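Local coordinates for protein-tyrosine-phosphatase (Shewanella sp., PDB 2Z72) that catalyses the removal of phosphate from protein tyrosine residues as a cold-active enzyme, probably using the two zinc ions bound in its calcineurin-like phosphoesterase fold, at residues Trp256-Leu270 against His286-Val300. Residues are numbered along the deposited sequence; the frame is centred on the assembly and turned at random.
Sequences WYRGYFSETFTEAEL and HTSQERVLGLFHNKV. With ZN (zinc ion), chain C.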
loop_
_atom_site.group_PDB
_atom_site.type_symbol
_atom_site.label_atom_id
_atom_site.label_comp_id
_atom_site.label_asym_id
_atom_site.label_seq_id
_atom_site.Cartn_x
_atom_site.Cartn_y
_atom_site.Cartn_z
ATOM N N TRP A 256 9.519 8.139 -4.255
ATOM C CA TRP A 256 10.569 8.600 -3.337
ATOM C C TRP A 256 10.533 10.079 -3.062
ATOM O O TRP A 256 11.134 10.533 -2.089
ATOM C CB TRP A 256 11.946 8.242 -3.882
ATOM C CG TRP A 256 12.340 6.824 -3.801
ATOM C CD1 TRP A 256 12.080 5.822 -4.709
ATOM C CD2 TRP A 256 13.064 6.205 -2.754
ATOM N NE1 TRP A 256 12.611 4.644 -4.308
ATOM C CE2 TRP A 256 13.231 4.835 -3.091
ATOM C CE3 TRP A 256 13.636 6.630 -1.566
ATOM C CZ2 TRP A 256 13.913 3.930 -2.284
ATOM C CZ3 TRP A 256 14.300 5.745 -0.767
ATOM C CH2 TRP A 256 14.442 4.395 -1.115
ATOM N N TYR A 257 9.904 10.895 -3.917
ATOM C CA TYR A 257 10.015 12.334 -3.805
ATOM C C TYR A 257 9.501 12.847 -2.488
ATOM O O TYR A 257 8.395 12.505 -2.089
ATOM C CB TYR A 257 9.184 12.949 -4.920
ATOM C CG TYR A 257 9.246 14.465 -5.023
ATOM C CD1 TYR A 257 10.469 15.137 -5.205
ATOM C CD2 TYR A 257 8.068 15.207 -4.980
ATOM C CE1 TYR A 257 10.489 16.524 -5.328
ATOM C CE2 TYR A 257 8.128 16.588 -5.105
ATOM C CZ TYR A 257 9.325 17.239 -5.258
ATOM O OH TYR A 257 9.322 18.608 -5.395
ATOM N N ARG A 258 10.316 13.687 -1.846
ATOM C CA ARG A 258 9.958 14.280 -0.591
ATOM C C ARG A 258 9.861 15.803 -0.628
ATOM O O ARG A 258 9.841 16.462 0.401
ATOM C CB ARG A 258 10.926 13.920 0.570
ATOM C CG ARG A 258 10.866 12.446 0.840
ATOM C CD ARG A 258 11.541 12.191 2.162
ATOM N NE ARG A 258 11.890 10.832 2.359
ATOM C CZ ARG A 258 11.402 9.824 2.963
ATOM N NH1 ARG A 258 11.840 8.552 3.117
ATOM N NH2 ARG A 258 10.236 10.033 3.579
ATOM N N GLY A 259 9.795 16.353 -1.834
ATOM C CA GLY A 259 9.837 17.790 -2.020
ATOM C C GLY A 259 8.704 18.488 -1.303
ATOM O O GLY A 259 8.854 19.663 -0.895
ATOM N N TYR A 260 7.506 17.886 -1.171
ATOM C CA TYR A 260 6.381 18.597 -0.523
ATOM C C TYR A 260 6.692 18.908 0.951
ATOM O O TYR A 260 6.065 19.785 1.522
ATOM C CB TYR A 260 5.070 17.825 -0.606
ATOM C CG TYR A 260 4.613 17.511 -2.000
ATOM C CD1 TYR A 260 5.052 18.258 -3.103
ATOM C CD2 TYR A 260 3.730 16.497 -2.246
ATOM C CE1 TYR A 260 4.602 17.949 -4.390
ATOM C CE2 TYR A 260 3.282 16.204 -3.518
ATOM C CZ TYR A 260 3.717 16.915 -4.595
ATOM O OH TYR A 260 3.266 16.579 -5.845
ATOM N N PHE A 261 7.668 18.209 1.522
ATOM C CA PHE A 261 8.077 18.353 2.910
ATOM C C PHE A 261 9.325 19.155 3.104
ATOM O O PHE A 261 9.827 19.302 4.229
ATOM C CB PHE A 261 8.213 16.947 3.533
ATOM C CG PHE A 261 6.916 16.193 3.477
ATOM C CD1 PHE A 261 6.662 15.322 2.415
ATOM C CD2 PHE A 261 5.963 16.372 4.442
ATOM C CE1 PHE A 261 5.436 14.698 2.363
ATOM C CE2 PHE A 261 4.783 15.711 4.387
ATOM C CZ PHE A 261 4.500 14.865 3.335
ATOM N N SER A 262 9.862 19.684 2.035
ATOM C CA SER A 262 11.008 20.549 2.013
ATOM C C SER A 262 10.609 21.950 2.455
ATOM O O SER A 262 9.590 22.489 2.053
ATOM C CB SER A 262 11.681 20.580 0.636
ATOM O OG SER A 262 12.731 21.534 0.602
ATOM N N GLU A 263 11.420 22.552 3.327
ATOM C CA GLU A 263 11.117 23.876 3.783
ATOM C C GLU A 263 11.218 24.929 2.666
ATOM O O GLU A 263 10.734 26.041 2.857
ATOM C CB GLU A 263 12.094 24.370 4.884
ATOM C CG GLU A 263 11.486 24.441 6.249
ATOM C CD GLU A 263 12.223 25.170 7.358
ATOM O OE1 GLU A 263 11.574 26.074 7.927
ATOM O OE2 GLU A 263 13.355 24.771 7.620
ATOM N N THR A 264 11.797 24.661 1.526
ATOM C CA THR A 264 11.831 25.612 0.427
ATOM C C THR A 264 10.789 25.442 -0.649
ATOM O O THR A 264 10.655 26.280 -1.536
ATOM C CB THR A 264 13.190 25.517 -0.310
ATOM O OG1 THR A 264 13.524 24.188 -0.654
ATOM C CG2 THR A 264 14.222 26.000 0.696
ATOM N N PHE A 265 10.098 24.303 -0.638
ATOM C CA PHE A 265 9.018 24.093 -1.581
ATOM C C PHE A 265 7.942 25.098 -1.322
ATOM O O PHE A 265 7.521 25.403 -0.199
ATOM C CB PHE A 265 8.472 22.673 -1.366
ATOM C CG PHE A 265 7.557 22.250 -2.502
ATOM C CD1 PHE A 265 6.211 22.148 -2.277
ATOM C CD2 PHE A 265 8.040 21.971 -3.777
ATOM C CE1 PHE A 265 5.296 21.748 -3.253
ATOM C CE2 PHE A 265 7.151 21.590 -4.751
ATOM C CZ PHE A 265 5.810 21.540 -4.507
ATOM N N THR A 266 7.488 25.662 -2.454
ATOM C CA THR A 266 6.555 26.760 -2.315
ATOM C C THR A 266 5.171 26.351 -2.789
ATOM O O THR A 266 5.013 25.485 -3.645
ATOM C CB THR A 266 6.970 27.962 -3.173
ATOM O OG1 THR A 266 7.260 27.531 -4.521
ATOM C CG2 THR A 266 8.293 28.510 -2.694
ATOM N N GLU A 267 4.173 26.993 -2.166
ATOM C CA GLU A 267 2.800 26.770 -2.559
ATOM C C GLU A 267 2.564 27.138 -3.999
ATOM O O GLU A 267 1.785 26.476 -4.690
ATOM C CB GLU A 267 1.903 27.572 -1.646
ATOM C CG GLU A 267 0.471 27.176 -1.712
ATOM C CD GLU A 267 -0.419 27.508 -0.531
ATOM O OE1 GLU A 267 -1.625 27.702 -0.783
ATOM O OE2 GLU A 267 0.062 27.524 0.630
ATOM N N ALA A 268 3.184 28.167 -4.495
ATOM C CA ALA A 268 3.074 28.504 -5.940
ATOM C C ALA A 268 3.434 27.353 -6.868
ATOM O O ALA A 268 2.825 26.998 -7.850
ATOM C CB ALA A 268 3.921 29.723 -6.243
ATOM N N GLU A 269 4.469 26.637 -6.553
ATOM C CA GLU A 269 5.028 25.504 -7.273
ATOM C C GLU A 269 4.009 24.367 -7.138
ATOM O O GLU A 269 3.660 23.735 -8.140
ATOM C CB GLU A 269 6.382 24.999 -6.757
ATOM C CG GLU A 269 7.120 24.034 -7.641
ATOM C CD GLU A 269 8.380 23.263 -7.608
ATOM O OE1 GLU A 269 9.246 23.650 -6.785
ATOM O OE2 GLU A 269 8.480 22.265 -8.427
ATOM N N LEU A 270 3.487 24.199 -5.920
ATOM C CA LEU A 270 2.420 23.197 -5.763
ATOM C C LEU A 270 1.214 23.484 -6.652
ATOM O O LEU A 270 0.669 22.548 -7.265
ATOM C CB LEU A 270 2.029 23.140 -4.284
ATOM C CG LEU A 270 1.005 22.113 -3.901
ATOM C CD1 LEU A 270 1.500 20.684 -4.187
ATOM C CD2 LEU A 270 0.723 22.255 -2.423
ATOM N N HIS A 286 4.960 8.249 2.779
ATOM C CA HIS A 286 6.389 8.156 2.648
ATOM C C HIS A 286 7.204 8.938 3.658
ATOM O O HIS A 286 8.213 8.415 4.134
ATOM C CB HIS A 286 6.841 8.526 1.217
ATOM C CG HIS A 286 8.276 8.350 0.884
ATOM N ND1 HIS A 286 8.995 7.196 0.941
ATOM C CD2 HIS A 286 9.154 9.276 0.394
ATOM C CE1 HIS A 286 10.215 7.468 0.542
ATOM N NE2 HIS A 286 10.376 8.729 0.185
ATOM N N THR A 287 6.862 10.172 3.902
ATOM C CA THR A 287 7.524 11.078 4.816
ATOM C C THR A 287 6.699 11.169 6.102
ATOM O O THR A 287 5.635 11.775 6.121
ATOM C CB THR A 287 7.753 12.449 4.153
ATOM O OG1 THR A 287 8.402 12.287 2.900
ATOM C CG2 THR A 287 8.659 13.300 5.069
ATOM N N SER A 288 7.235 10.515 7.166
ATOM C CA SER A 288 6.411 10.229 8.323
ATOM C C SER A 288 6.141 11.488 9.155
ATOM O O SER A 288 7.055 12.242 9.475
ATOM C CB SER A 288 7.067 9.190 9.207
ATOM O OG SER A 288 7.445 8.053 8.422
ATOM N N GLN A 289 4.901 11.623 9.529
ATOM C CA GLN A 289 4.395 12.701 10.391
ATOM C C GLN A 289 3.827 12.172 11.705
ATOM O O GLN A 289 3.565 10.973 11.852
ATOM C CB GLN A 289 3.274 13.463 9.655
ATOM C CG GLN A 289 3.680 13.960 8.298
ATOM C CD GLN A 289 4.915 14.812 8.292
ATOM O OE1 GLN A 289 5.854 14.626 7.474
ATOM N NE2 GLN A 289 4.914 15.742 9.183
ATOM N N GLU A 290 3.629 13.046 12.669
ATOM C CA GLU A 290 3.099 12.638 13.970
ATOM C C GLU A 290 1.613 12.350 13.923
ATOM O O GLU A 290 1.065 11.784 14.865
ATOM C CB GLU A 290 3.375 13.742 15.004
ATOM C CG GLU A 290 4.865 13.984 15.205
ATOM C CD GLU A 290 5.166 15.040 16.256
ATOM O OE1 GLU A 290 6.317 15.525 16.346
ATOM O OE2 GLU A 290 4.294 15.423 17.058
ATOM N N ARG A 291 0.950 12.790 12.829
ATOM C CA ARG A 291 -0.497 12.712 12.689
ATOM C C ARG A 291 -0.820 12.925 11.234
ATOM O O ARG A 291 0.044 13.378 10.472
ATOM C CB ARG A 291 -1.276 13.753 13.538
ATOM C CG ARG A 291 -0.851 15.186 13.306
ATOM C CD ARG A 291 -1.697 16.182 14.099
ATOM N NE ARG A 291 -1.448 17.511 13.521
ATOM C CZ ARG A 291 -0.385 18.249 13.805
ATOM N NH1 ARG A 291 0.542 17.826 14.696
ATOM N NH2 ARG A 291 -0.291 19.400 13.176
ATOM N N VAL A 292 -2.034 12.603 10.814
ATOM C CA VAL A 292 -2.519 13.050 9.484
ATOM C C VAL A 292 -2.620 14.588 9.546
ATOM O O VAL A 292 -3.136 15.137 10.498
ATOM C CB VAL A 292 -3.839 12.398 9.162
ATOM C CG1 VAL A 292 -4.624 13.165 8.078
ATOM C CG2 VAL A 292 -3.658 10.952 8.739
ATOM N N LEU A 293 -2.047 15.252 8.557
ATOM C CA LEU A 293 -2.055 16.714 8.621
ATOM C C LEU A 293 -2.009 17.233 7.194
ATOM O O LEU A 293 -1.495 16.612 6.255
ATOM C CB LEU A 293 -0.905 17.212 9.429
ATOM C CG LEU A 293 0.498 16.766 9.021
ATOM C CD1 LEU A 293 1.115 17.559 7.889
ATOM C CD2 LEU A 293 1.332 16.908 10.290
ATOM N N GLY A 294 -2.461 18.473 7.129
ATOM C CA GLY A 294 -2.372 19.214 5.884
ATOM C C GLY A 294 -1.253 20.226 5.843
ATOM O O GLY A 294 -0.876 20.781 6.899
ATOM N N LEU A 295 -0.742 20.418 4.623
ATOM C CA LEU A 295 0.254 21.459 4.314
ATOM C C LEU A 295 -0.275 22.313 3.173
ATOM O O LEU A 295 -1.117 21.906 2.352
ATOM C CB LEU A 295 1.576 20.790 3.908
ATOM C CG LEU A 295 2.277 19.994 5.027
ATOM C CD1 LEU A 295 3.505 19.402 4.410
ATOM C CD2 LEU A 295 2.663 20.911 6.155
ATOM N N PHE A 296 0.219 23.538 3.115
ATOM C CA PHE A 296 -0.095 24.450 1.992
ATOM C C PHE A 296 -1.593 24.648 1.858
ATOM O O PHE A 296 -2.200 24.399 0.841
ATOM C CB PHE A 296 0.511 23.971 0.691
ATOM C CG PHE A 296 1.999 23.747 0.788
ATOM C CD1 PHE A 296 2.521 22.475 0.791
ATOM C CD2 PHE A 296 2.852 24.813 0.903
ATOM C CE1 PHE A 296 3.883 22.282 0.871
ATOM C CE2 PHE A 296 4.231 24.654 0.997
ATOM C CZ PHE A 296 4.750 23.358 1.015
ATOM N N HIS A 297 -2.229 25.143 2.945
ATOM C CA HIS A 297 -3.658 25.387 2.929
ATOM C C HIS A 297 -4.390 24.108 2.525
ATOM O O HIS A 297 -5.353 24.119 1.742
ATOM C CB HIS A 297 -3.929 26.616 2.054
ATOM C CG HIS A 297 -3.271 27.898 2.500
ATOM N ND1 HIS A 297 -2.050 28.284 2.024
ATOM C CD2 HIS A 297 -3.633 28.789 3.419
ATOM C CE1 HIS A 297 -1.685 29.433 2.602
ATOM N NE2 HIS A 297 -2.631 29.760 3.454
ATOM N N ASN A 298 -3.951 22.981 3.075
ATOM C CA ASN A 298 -4.479 21.642 2.879
ATOM C C ASN A 298 -4.548 21.186 1.414
ATOM O O ASN A 298 -5.287 20.263 1.082
ATOM C CB ASN A 298 -5.864 21.596 3.455
ATOM C CG ASN A 298 -5.926 21.618 4.956
ATOM O OD1 ASN A 298 -5.132 20.977 5.598
ATOM N ND2 ASN A 298 -6.871 22.366 5.504
ATOM N N LYS A 299 -3.672 21.730 0.607
ATOM C CA LYS A 299 -3.457 21.246 -0.758
ATOM C C LYS A 299 -2.666 19.935 -0.811
ATOM O O LYS A 299 -2.836 19.184 -1.767
ATOM C CB LYS A 299 -2.707 22.331 -1.562
ATOM C CG LYS A 299 -3.584 23.561 -1.742
ATOM C CD LYS A 299 -2.839 24.682 -2.426
ATOM C CE LYS A 299 -3.646 25.952 -2.424
ATOM N NZ LYS A 299 -2.897 27.099 -3.032
ATOM N N VAL A 300 -1.835 19.691 0.199
ATOM C CA VAL A 300 -1.176 18.400 0.387
ATOM C C VAL A 300 -1.685 17.850 1.714
ATOM O O VAL A 300 -1.672 18.554 2.727
ATOM C CB VAL A 300 0.362 18.500 0.413
ATOM C CG1 VAL A 300 0.988 17.188 0.903
ATOM C CG2 VAL A 300 0.964 18.828 -0.946
HETATM ZN ZN ZN C . 8.251 5.293 1.552
HETATM O O HOH W 1 12.969 9.944 0.302
HETATM O O HOH W 2 8.632 5.464 3.469
#
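R258 lies flat on the zinc ligand H286 at one end of this contact, beside the dinuclear metal site of the calcineurin-like phosphoesterase fold. The guanidinium covers one face of the imidazole with centres 3.5 Å apart and planes at 14°. R258 NH2 also donates to two acceptors, H286 O at 2.6 Å, reached from above the carbonyl plane, and T287 OG1 at 3.0 Å. With CG anti to the backbone N (chi1 -174°), the H286 imidazole is carried against the guanidinium while ND1 completes a zinc site with D114, N149 and H207; a water held by the same zinc donates to H286 O. H286 and the six-membered ring of W256 form an offset edge-to-face pair.

Packing is tight in the middle. T287 CB sits over one face of F261, 3.8 Å from the ring centroid. L270 CD2 is wedged among F296 CB, K299 CB and V300 CG2, while F265 and F296 make an offset edge-to-face pair with planes at 74°. F296 begins the type I' turn joining strands 293-295 and 300-302, and this turn rests against the start of helix 267-277.

The outer end is looser and polar, with H297 exposed. There E267, extended beyond CG, divides its carboxylate between H297 and, in one K299 conformer, a salt bridge from NZ to the anti lone pair of OE1. An alanine here would probably set H297 free to turn and cost K299 an acidic partner, though D271 also pairs with it. E267 OE2 accepts the H297 ND1 hydrogen bond on its syn lone pair at 2.6 Å, nearly in the imidazole plane.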